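PDB 1YGP: yeast glycogen phosphorylase from Saccharomyces cerevisiae, which belongs to the carbohydrate phosphorylase family, has the two-domain architecture of the GT-B clan, and holds pyridoxal-5'-phosphate in its interior. Local coordinates for residues V99-L104 against A171-S176; T231-V236 against G324-L329; K645-V650 against E837-R842. All blocks are in the same frame, centred on the assembly; numbering follows the deposited sequence.

Interaction 1: residues V99-L104 against A171-S176; sequences VYYLSL and ACFVDS
Y101, on strand 98-102 of the large mixed sheet, meets F173 of helix 165-179 in a buried strand-to-helix contact that illustrates how one aromatic pair can join a helix to a sheet. The CA atoms nearest each other across the two segments, those of Y101 and V174, are 8.4 Å apart, but the tyrosine ring reaches F173 rather than V174. Its CB points toward the helix. The first torsion (chi1 -166°) turns CG away from the backbone N, which sends the ring on to F173. The phenylalanine is met first by CE1 of Y101, 3.7 Å from F173 CD2. Next comes Y101 CZ at 3.8 Å from the same F173 CD2, and finally the hydroxyl: Y101 OH lies 3.7 Å from F173 CD2 and 3.9 Å from F173 CE2. The ring centroids of Y101 and F173 are 5.8 Å apart and their planes stand at 69°, an oblique meeting. Around the pair, Y101 also touches Q364 and N366 of the neighbouring strand 361-366, while F173 packs on C864, I865 and the Y868 ring of helix 861-873, close to the C terminus. The F173 side chain is about 12 Å from the pyridoxal-5'-phosphate. No hydrogen bond crosses between the two segments, which implies that helix and strand are joined here by van der Waals contact of one tyrosine flank, hydroxyl included, with F173 CD2 and CE2.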
loop_
_atom_site.group_PDB
_atom_site.type_symbol
_atom_site.label_atom_id
_atom_site.label_comp_id
_atom_site.label_asym_id
_atom_site.label_seq_id
_atom_site.Cartn_x
_atom_site.Cartn_y
_atom_site.Cartn_z
ATOM N N VAL A 99 26.767 10.760 12.373
ATOM C CA VAL A 99 26.114 12.006 12.027
ATOM C C VAL A 99 24.648 11.674 11.784
ATOM O O VAL A 99 24.373 10.686 11.103
ATOM C CB VAL A 99 26.730 12.564 10.756
ATOM C CG1 VAL A 99 26.077 13.883 10.424
ATOM C CG2 VAL A 99 28.215 12.710 10.931
ATOM N N TYR A 100 23.676 12.412 12.287
ATOM C CA TYR A 100 22.288 12.148 11.998
ATOM C C TYR A 100 21.874 13.486 11.411
ATOM O O TYR A 100 22.165 14.572 11.940
ATOM C CB TYR A 100 21.547 11.805 13.285
ATOM C CG TYR A 100 21.916 10.412 13.778
ATOM C CD1 TYR A 100 21.536 9.269 13.066
ATOM C CD2 TYR A 100 22.627 10.267 14.965
ATOM C CE1 TYR A 100 21.861 7.994 13.544
ATOM C CE2 TYR A 100 22.955 9.003 15.451
ATOM C CZ TYR A 100 22.571 7.867 14.740
ATOM O OH TYR A 100 22.896 6.609 15.236
ATOM N N TYR A 101 21.296 13.406 10.227
ATOM C CA TYR A 101 20.947 14.575 9.462
ATOM C C TYR A 101 19.425 14.628 9.510
ATOM O O TYR A 101 18.751 13.813 8.855
ATOM C CB TYR A 101 21.506 14.383 8.028
ATOM C CG TYR A 101 21.486 15.680 7.237
ATOM C CD1 TYR A 101 22.555 16.577 7.353
ATOM C CD2 TYR A 101 20.364 16.017 6.480
ATOM C CE1 TYR A 101 22.493 17.822 6.726
ATOM C CE2 TYR A 101 20.297 17.256 5.856
ATOM C CZ TYR A 101 21.355 18.152 5.989
ATOM O OH TYR A 101 21.235 19.408 5.436
ATOM N N LEU A 102 18.824 15.525 10.283
ATOM C CA LEU A 102 17.378 15.581 10.322
ATOM C C LEU A 102 16.887 16.609 9.329
ATOM O O LEU A 102 17.307 17.770 9.345
ATOM C CB LEU A 102 16.938 15.919 11.738
ATOM C CG LEU A 102 16.689 14.747 12.700
ATOM C CD1 LEU A 102 17.796 13.701 12.632
ATOM C CD2 LEU A 102 16.603 15.310 14.086
ATOM N N SER A 103 16.040 16.208 8.399
ATOM C CA SER A 103 15.520 17.138 7.428
ATOM C C SER A 103 14.055 16.794 7.208
ATOM O O SER A 103 13.630 15.629 7.173
ATOM C CB SER A 103 16.258 17.007 6.130
ATOM O OG SER A 103 15.791 18.002 5.232
ATOM N N LEU A 104 13.258 17.852 7.077
ATOM C CA LEU A 104 11.828 17.690 6.845
ATOM C C LEU A 104 11.530 17.291 5.412
ATOM O O LEU A 104 10.419 16.864 5.120
ATOM C CB LEU A 104 11.073 18.986 7.139
ATOM C CG LEU A 104 9.594 18.887 7.377
ATOM C CD1 LEU A 104 9.297 17.894 8.479
ATOM C CD2 LEU A 104 9.085 20.256 7.763
ATOM N N ALA A 171 19.321 15.987 0.054
ATOM C CA ALA A 171 19.524 14.884 -0.867
ATOM C C ALA A 171 20.958 14.827 -1.337
ATOM O O ALA A 171 21.609 13.799 -1.149
ATOM C CB ALA A 171 18.607 15.054 -2.072
ATOM N N CYS A 172 21.511 15.907 -1.907
ATOM C CA CYS A 172 22.890 15.948 -2.376
ATOM C C CYS A 172 23.858 15.566 -1.269
ATOM O O CYS A 172 24.779 14.771 -1.472
ATOM C CB CYS A 172 23.235 17.348 -2.880
ATOM S SG CYS A 172 22.554 17.727 -4.520
ATOM N N PHE A 173 23.623 16.098 -0.072
ATOM C CA PHE A 173 24.431 15.777 1.089
ATOM C C PHE A 173 24.458 14.287 1.391
ATOM O O PHE A 173 25.535 13.692 1.454
ATOM C CB PHE A 173 23.899 16.515 2.278
ATOM C CG PHE A 173 24.381 17.945 2.376
ATOM C CD1 PHE A 173 24.859 18.642 1.263
ATOM C CD2 PHE A 173 24.319 18.567 3.620
ATOM C CE1 PHE A 173 25.274 19.963 1.387
ATOM C CE2 PHE A 173 24.737 19.886 3.731
ATOM C CZ PHE A 173 25.212 20.581 2.620
ATOM N N VAL A 174 23.295 13.661 1.507
ATOM C CA VAL A 174 23.187 12.233 1.730
ATOM C C VAL A 174 24.068 11.461 0.733
ATOM O O VAL A 174 24.867 10.592 1.123
ATOM C CB VAL A 174 21.656 11.915 1.651
ATOM C CG1 VAL A 174 21.377 10.460 1.411
ATOM C CG2 VAL A 174 21.038 12.243 3.002
ATOM N N ASP A 175 24.063 11.865 -0.530
ATOM C CA ASP A 175 24.920 11.221 -1.518
ATOM C C ASP A 175 26.414 11.395 -1.177
ATOM O O ASP A 175 27.197 10.424 -1.131
ATOM C CB ASP A 175 24.550 11.836 -2.836
ATOM C CG ASP A 175 25.457 11.514 -3.995
ATOM O OD1 ASP A 175 26.521 12.124 -4.062
ATOM O OD2 ASP A 175 25.098 10.688 -4.834
ATOM N N SER A 176 26.837 12.632 -0.890
ATOM C CA SER A 176 28.246 12.889 -0.616
ATOM C C SER A 176 28.737 12.223 0.670
ATOM O O SER A 176 29.868 11.711 0.718
ATOM C CB SER A 176 28.489 14.385 -0.533
ATOM O OG SER A 176 28.012 14.993 -1.728
#

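Interaction 2: residues T231-V236 against G324-L329; sequences TFYGYV and GKELRL
Y233 and E326 bury most of the surface shared by these two segments, in similar amounts, and their side chains approach from opposite directions: the tyrosine from the short connection between strands 221-232 and 235-237, the glutamate from the early turns of the long helix 322-350. At Y233 the backbone takes a positive phi (66°), and so does that of G234 after it, as the chain leaves one strand for the next. CG of Y233 is anti to its carbonyl carbon (chi1 -57°), and the ring reaches out from this bend to present its hydroxyl to the helix. E326, bent at chi2, brings its carboxylate to the same point. Y233 OH lies 2.7 Å from E326 OE2 and 3.1 Å from E326 OE1, with ring and carboxylate planes nearly perpendicular, at 87°. Y233 OH and E326 OE2 also share a partner, K330. One helical turn beyond E326, it gives a salt bridge to E326 OE2 and a hydrogen bond to Y233 OH, so its ammonium group links the two sides; its charge would probably favour the ionised form of the carboxylate. The example is a small polar cluster at the protein surface rather than an apolar interface. Helix 417-423 completes the setting: L423 touches both Y233 and E326, L419 lies against E326, and the H422 ring meets that of Y233. On the strand side, Y233 O accepts a hydrogen bond from W251 NE1, and F232 pairs through its backbone with G254 and E255, where strand 255-267 begins beside strand 221-232, outermost in this chain's sheet.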
loop_
_atom_site.group_PDB
_atom_site.type_symbol
_atom_site.label_atom_id
_atom_site.label_comp_id
_atom_site.label_asym_id
_atom_site.label_seq_id
_atom_site.Cartn_x
_atom_site.Cartn_y
_atom_site.Cartn_z
ATOM N N THR A 231 3.539 10.318 21.577
ATOM C CA THR A 231 2.412 10.731 22.406
ATOM C C THR A 231 2.043 12.186 22.224
ATOM O O THR A 231 2.923 13.037 22.040
ATOM C CB THR A 231 2.828 10.404 23.864
ATOM O OG1 THR A 231 2.578 9.015 23.933
ATOM C CG2 THR A 231 2.130 11.134 24.983
ATOM N N PHE A 232 0.761 12.487 22.277
ATOM C CA PHE A 232 0.359 13.869 22.154
ATOM C C PHE A 232 -0.629 14.163 23.258
ATOM O O PHE A 232 -1.286 13.253 23.789
ATOM C CB PHE A 232 -0.298 14.122 20.817
ATOM C CG PHE A 232 0.639 13.858 19.653
ATOM C CD1 PHE A 232 1.678 14.748 19.382
ATOM C CD2 PHE A 232 0.452 12.718 18.861
ATOM C CE1 PHE A 232 2.525 14.482 18.311
ATOM C CE2 PHE A 232 1.311 12.468 17.795
ATOM C CZ PHE A 232 2.349 13.349 17.515
ATOM N N TYR A 233 -0.702 15.453 23.599
ATOM C CA TYR A 233 -1.602 16.017 24.592
ATOM C C TYR A 233 -1.216 15.464 25.945
ATOM O O TYR A 233 -0.062 15.082 26.169
ATOM C CB TYR A 233 -3.066 15.660 24.243
ATOM C CG TYR A 233 -3.427 16.151 22.852
ATOM C CD1 TYR A 233 -3.605 17.510 22.621
ATOM C CD2 TYR A 233 -3.545 15.241 21.799
ATOM C CE1 TYR A 233 -3.900 17.968 21.342
ATOM C CE2 TYR A 233 -3.837 15.691 20.515
ATOM C CZ TYR A 233 -4.014 17.057 20.307
ATOM O OH TYR A 233 -4.353 17.525 19.065
ATOM N N GLY A 234 -2.156 15.427 26.876
ATOM C CA GLY A 234 -1.908 14.817 28.163
ATOM C C GLY A 234 -1.567 15.836 29.219
ATOM O O GLY A 234 -1.825 17.027 29.069
ATOM N N TYR A 235 -1.010 15.352 30.305
ATOM C CA TYR A 235 -0.644 16.208 31.387
ATOM C C TYR A 235 0.629 15.715 32.011
ATOM O O TYR A 235 1.016 14.551 31.845
ATOM C CB TYR A 235 -1.742 16.252 32.440
ATOM C CG TYR A 235 -2.288 14.956 33.005
ATOM C CD1 TYR A 235 -3.128 14.164 32.231
ATOM C CD2 TYR A 235 -2.013 14.625 34.331
ATOM C CE1 TYR A 235 -3.714 13.036 32.783
ATOM C CE2 TYR A 235 -2.595 13.496 34.896
ATOM C CZ TYR A 235 -3.450 12.707 34.116
ATOM O OH TYR A 235 -4.073 11.601 34.681
ATOM N N VAL A 236 1.291 16.650 32.680
ATOM C CA VAL A 236 2.487 16.299 33.408
ATOM C C VAL A 236 1.933 16.272 34.812
ATOM O O VAL A 236 1.028 17.041 35.179
ATOM C CB VAL A 236 3.602 17.349 33.358
ATOM C CG1 VAL A 236 4.876 16.702 33.859
ATOM C CG2 VAL A 236 3.832 17.844 31.954
ATOM N N GLY A 324 -4.226 23.321 10.992
ATOM C CA GLY A 324 -3.010 23.101 10.245
ATOM C C GLY A 324 -1.831 23.480 11.105
ATOM O O GLY A 324 -0.823 22.792 11.076
ATOM N N LYS A 325 -1.905 24.556 11.892
ATOM C CA LYS A 325 -0.834 24.944 12.795
ATOM C C LYS A 325 -0.557 23.767 13.695
ATOM O O LYS A 325 0.586 23.337 13.853
ATOM C CB LYS A 325 -1.204 26.108 13.705
ATOM C CG LYS A 325 -1.511 27.435 13.033
ATOM C CD LYS A 325 -0.334 27.966 12.220
ATOM C CE LYS A 325 0.916 28.287 13.024
ATOM N NZ LYS A 325 1.971 28.706 12.117
ATOM N N GLU A 326 -1.633 23.180 14.193
ATOM C CA GLU A 326 -1.571 22.013 15.042
ATOM C C GLU A 326 -0.966 20.798 14.370
ATOM O O GLU A 326 -0.097 20.150 14.949
ATOM C CB GLU A 326 -2.934 21.624 15.490
ATOM C CG GLU A 326 -2.771 21.298 16.929
ATOM C CD GLU A 326 -3.570 20.100 17.323
ATOM O OE1 GLU A 326 -4.770 20.218 17.572
ATOM O OE2 GLU A 326 -2.951 19.046 17.365
ATOM N N LEU A 327 -1.413 20.466 13.157
ATOM C CA LEU A 327 -0.920 19.308 12.441
ATOM C C LEU A 327 0.535 19.475 12.072
ATOM O O LEU A 327 1.278 18.501 12.193
ATOM C CB LEU A 327 -1.765 19.071 11.188
ATOM C CG LEU A 327 -1.513 17.839 10.347
ATOM C CD1 LEU A 327 -1.780 16.569 11.140
ATOM C CD2 LEU A 327 -2.467 17.837 9.203
ATOM N N ARG A 328 0.988 20.671 11.690
ATOM C CA ARG A 328 2.392 20.914 11.376
ATOM C C ARG A 328 3.197 20.669 12.641
ATOM O O ARG A 328 4.198 19.945 12.588
ATOM C CB ARG A 328 2.628 22.347 10.921
ATOM C CG ARG A 328 1.927 22.680 9.612
ATOM C CD ARG A 328 2.826 22.595 8.401
ATOM N NE ARG A 328 3.446 23.872 8.103
ATOM C CZ ARG A 328 3.356 24.468 6.904
ATOM N NH1 ARG A 328 2.693 23.944 5.883
ATOM N NH2 ARG A 328 3.960 25.638 6.714
ATOM N N LEU A 329 2.776 21.175 13.811
ATOM C CA LEU A 329 3.538 20.925 15.012
ATOM C C LEU A 329 3.533 19.441 15.362
ATOM O O LEU A 329 4.579 18.859 15.664
ATOM C CB LEU A 329 2.967 21.745 16.170
ATOM C CG LEU A 329 3.795 21.787 17.482
ATOM C CD1 LEU A 329 5.221 22.315 17.234
ATOM C CD2 LEU A 329 3.067 22.660 18.474
#

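Interaction 3: residues K645-V650 against E837-R842; sequences KYPRKV and EFHNQR
P647 and H839 mark the closest passage of the two backbones, with CA atoms 7.5 Å apart, where the chain leading into strand 649-654 runs past the C-terminal end of helix 820-840. The imidazole of H839 is held between two neighbours. Over one face sits P647 CB in a CH-pi contact, 3.4 Å from the centroid of the H839 ring and 17° off its normal; P647 CG flanks the rim, 3.7 Å from H839 CD2. Against the opposite face, F838 CD2 lies 3.6 Å above the plane of the H839 ring. The main chain of the next residue borders the imidazole edge, R648 O lying near the ring plane beside CE1. A hydrogen bond between H839 ND1 and D599 OD1 further fixes the rotation of the ring. This D599 lies just before the neighbouring parallel strand 601-606, and the chain between the two strands forms a right-handed beta-alpha-beta crossover through helices 615-634 and 639-645, characteristic of the Rossmann-like C-terminal domain of the GT-B fold. P647 thus belongs to the short return from helix to strand. Beyond the imidazole, the helix breaks at Q841 and the chain folds back on itself: R842 NE donates to F838 O at 2.8 Å, with an N-H...O angle of 148°, and R842 NH2 sits over one face of the F838 ring, toward the rim. R842 NH2 also bonds D598 O, while W845 meets F838 edge-to-face.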
loop_
_atom_site.group_PDB
_atom_site.type_symbol
_atom_site.label_atom_id
_atom_site.label_comp_id
_atom_site.label_asym_id
_atom_site.label_seq_id
_atom_site.Cartn_x
_atom_site.Cartn_y
_atom_site.Cartn_z
ATOM N N LYS A 645 17.758 42.455 -34.879
ATOM C CA LYS A 645 17.697 43.131 -33.592
ATOM C C LYS A 645 17.226 42.272 -32.425
ATOM O O LYS A 645 17.677 42.450 -31.290
ATOM C CB LYS A 645 16.774 44.346 -33.659
ATOM C CG LYS A 645 17.533 45.631 -33.932
ATOM C CD LYS A 645 16.836 46.814 -33.259
ATOM C CE LYS A 645 16.722 46.680 -31.723
ATOM N NZ LYS A 645 18.007 46.648 -31.032
ATOM N N TYR A 646 16.270 41.375 -32.658
ATOM C CA TYR A 646 15.709 40.532 -31.620
ATOM C C TYR A 646 15.847 39.131 -32.175
ATOM O O TYR A 646 14.977 38.651 -32.904
ATOM C CB TYR A 646 14.224 40.851 -31.378
ATOM C CG TYR A 646 13.976 42.277 -30.939
ATOM C CD1 TYR A 646 14.370 42.672 -29.663
ATOM C CD2 TYR A 646 13.405 43.199 -31.817
ATOM C CE1 TYR A 646 14.205 43.994 -29.261
ATOM C CE2 TYR A 646 13.237 44.526 -31.420
ATOM C CZ TYR A 646 13.641 44.913 -30.140
ATOM O OH TYR A 646 13.496 46.226 -29.729
ATOM N N PRO A 647 16.942 38.431 -31.938
ATOM C CA PRO A 647 17.141 37.120 -32.517
ATOM C C PRO A 647 16.394 36.001 -31.771
ATOM O O PRO A 647 16.039 36.140 -30.598
ATOM C CB PRO A 647 18.652 37.001 -32.519
ATOM C CG PRO A 647 19.195 38.360 -32.126
ATOM C CD PRO A 647 18.113 38.883 -31.212
ATOM N N ARG A 648 16.294 34.859 -32.471
ATOM C CA ARG A 648 15.637 33.613 -32.071
ATOM C C ARG A 648 15.957 33.073 -30.672
ATOM O O ARG A 648 17.100 32.698 -30.350
ATOM C CB ARG A 648 15.984 32.620 -33.170
ATOM C CG ARG A 648 15.200 31.332 -33.147
ATOM C CD ARG A 648 15.296 30.617 -34.488
ATOM N NE ARG A 648 14.242 31.042 -35.403
ATOM C CZ ARG A 648 14.463 31.817 -36.471
ATOM N NH1 ARG A 648 15.685 32.270 -36.785
ATOM N NH2 ARG A 648 13.416 32.155 -37.226
ATOM N N LYS A 649 14.890 33.006 -29.871
ATOM C CA LYS A 649 14.932 32.717 -28.448
ATOM C C LYS A 649 13.741 31.834 -28.097
ATOM O O LYS A 649 12.725 31.826 -28.805
ATOM C CB LYS A 649 14.826 34.037 -27.696
ATOM C CG LYS A 649 15.193 34.165 -26.230
ATOM C CD LYS A 649 14.619 35.498 -25.793
ATOM C CE LYS A 649 15.210 36.073 -24.493
ATOM N NZ LYS A 649 16.574 36.575 -24.613
ATOM N N VAL A 650 13.861 31.064 -27.017
ATOM C CA VAL A 650 12.797 30.253 -26.438
ATOM C C VAL A 650 12.937 30.520 -24.948
ATOM O O VAL A 650 14.002 30.271 -24.351
ATOM C CB VAL A 650 12.976 28.720 -26.637
ATOM C CG1 VAL A 650 11.836 28.000 -25.953
ATOM C CG2 VAL A 650 12.912 28.326 -28.078
ATOM N N GLU A 837 26.145 38.521 -27.928
ATOM C CA GLU A 837 27.176 37.578 -27.524
ATOM C C GLU A 837 26.921 36.209 -28.112
ATOM O O GLU A 837 27.699 35.752 -28.941
ATOM C CB GLU A 837 27.190 37.463 -26.021
ATOM C CG GLU A 837 28.102 38.398 -25.268
ATOM C CD GLU A 837 29.490 37.802 -25.204
ATOM O OE1 GLU A 837 29.683 36.873 -24.432
ATOM O OE2 GLU A 837 30.371 38.247 -25.938
ATOM N N PHE A 838 25.776 35.614 -27.783
ATOM C CA PHE A 838 25.423 34.270 -28.201
ATOM C C PHE A 838 25.279 34.106 -29.703
ATOM O O PHE A 838 25.865 33.196 -30.286
ATOM C CB PHE A 838 24.102 33.842 -27.503
ATOM C CG PHE A 838 23.519 32.507 -27.973
ATOM C CD1 PHE A 838 24.027 31.308 -27.495
ATOM C CD2 PHE A 838 22.476 32.490 -28.906
ATOM C CE1 PHE A 838 23.493 30.109 -27.954
ATOM C CE2 PHE A 838 21.948 31.281 -29.360
ATOM C CZ PHE A 838 22.457 30.085 -28.884
ATOM N N HIS A 839 24.483 34.945 -30.359
ATOM C CA HIS A 839 24.238 34.688 -31.766
ATOM C C HIS A 839 25.412 35.105 -32.641
ATOM O O HIS A 839 25.863 34.351 -33.500
ATOM C CB HIS A 839 22.973 35.419 -32.225
ATOM C CG HIS A 839 21.672 34.909 -31.627
ATOM N ND1 HIS A 839 20.911 33.885 -31.989
ATOM C CD2 HIS A 839 21.029 35.520 -30.574
ATOM C CE1 HIS A 839 19.848 33.864 -31.219
ATOM N NE2 HIS A 839 19.926 34.853 -30.370
ATOM N N ASN A 840 25.983 36.266 -32.358
ATOM C CA ASN A 840 26.966 36.813 -33.254
ATOM C C ASN A 840 28.378 36.457 -32.905
ATOM O O ASN A 840 29.230 36.493 -33.791
ATOM C CB ASN A 840 26.852 38.308 -33.294
ATOM C CG ASN A 840 25.464 38.760 -33.703
ATOM O OD1 ASN A 840 24.752 38.139 -34.494
ATOM N ND2 ASN A 840 25.007 39.867 -33.134
ATOM N N GLN A 841 28.715 36.146 -31.661
ATOM C CA GLN A 841 30.082 35.744 -31.388
ATOM C C GLN A 841 30.193 34.584 -30.411
ATOM O O GLN A 841 30.814 34.605 -29.340
ATOM C CB GLN A 841 30.885 36.974 -30.912
ATOM C CG GLN A 841 30.340 37.954 -29.894
ATOM C CD GLN A 841 31.253 39.171 -29.731
ATOM O OE1 GLN A 841 32.352 39.258 -30.273
ATOM N NE2 GLN A 841 30.875 40.191 -28.973
ATOM N N ARG A 842 29.637 33.487 -30.922
ATOM C CA ARG A 842 29.583 32.226 -30.224
ATOM C C ARG A 842 30.937 31.717 -29.752
ATOM O O ARG A 842 30.965 31.087 -28.697
ATOM C CB ARG A 842 28.931 31.223 -31.131
ATOM C CG ARG A 842 28.586 29.890 -30.495
ATOM C CD ARG A 842 27.467 29.953 -29.457
ATOM N NE ARG A 842 26.220 30.432 -30.025
ATOM C CZ ARG A 842 25.456 29.686 -30.826
ATOM N NH1 ARG A 842 25.771 28.419 -31.159
ATOM N NH2 ARG A 842 24.372 30.268 -31.330
#

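In the fold
Read from the N terminus, the three contacts form a simple series in which none nests in or crosses another. Interaction 1 closes a loop of 66 residues, without a strand among them, and ties the interior of the nine-stranded sheet to helix 165-179. Interaction 2, its centre about 27 Å away, closes an 87-residue loop and joins the end of strand 221-232, where it passes to 235-237, to helix 322-350. Interaction 3 spans 186 residues and ties the turn leading into strand 649-654 to the end of helix 820-840, about 58 Å from interaction 2 between centres. The first two adjoin the nine-stranded sheet and the third the six-stranded parallel one, as expected of the two halves of a GT-B fold.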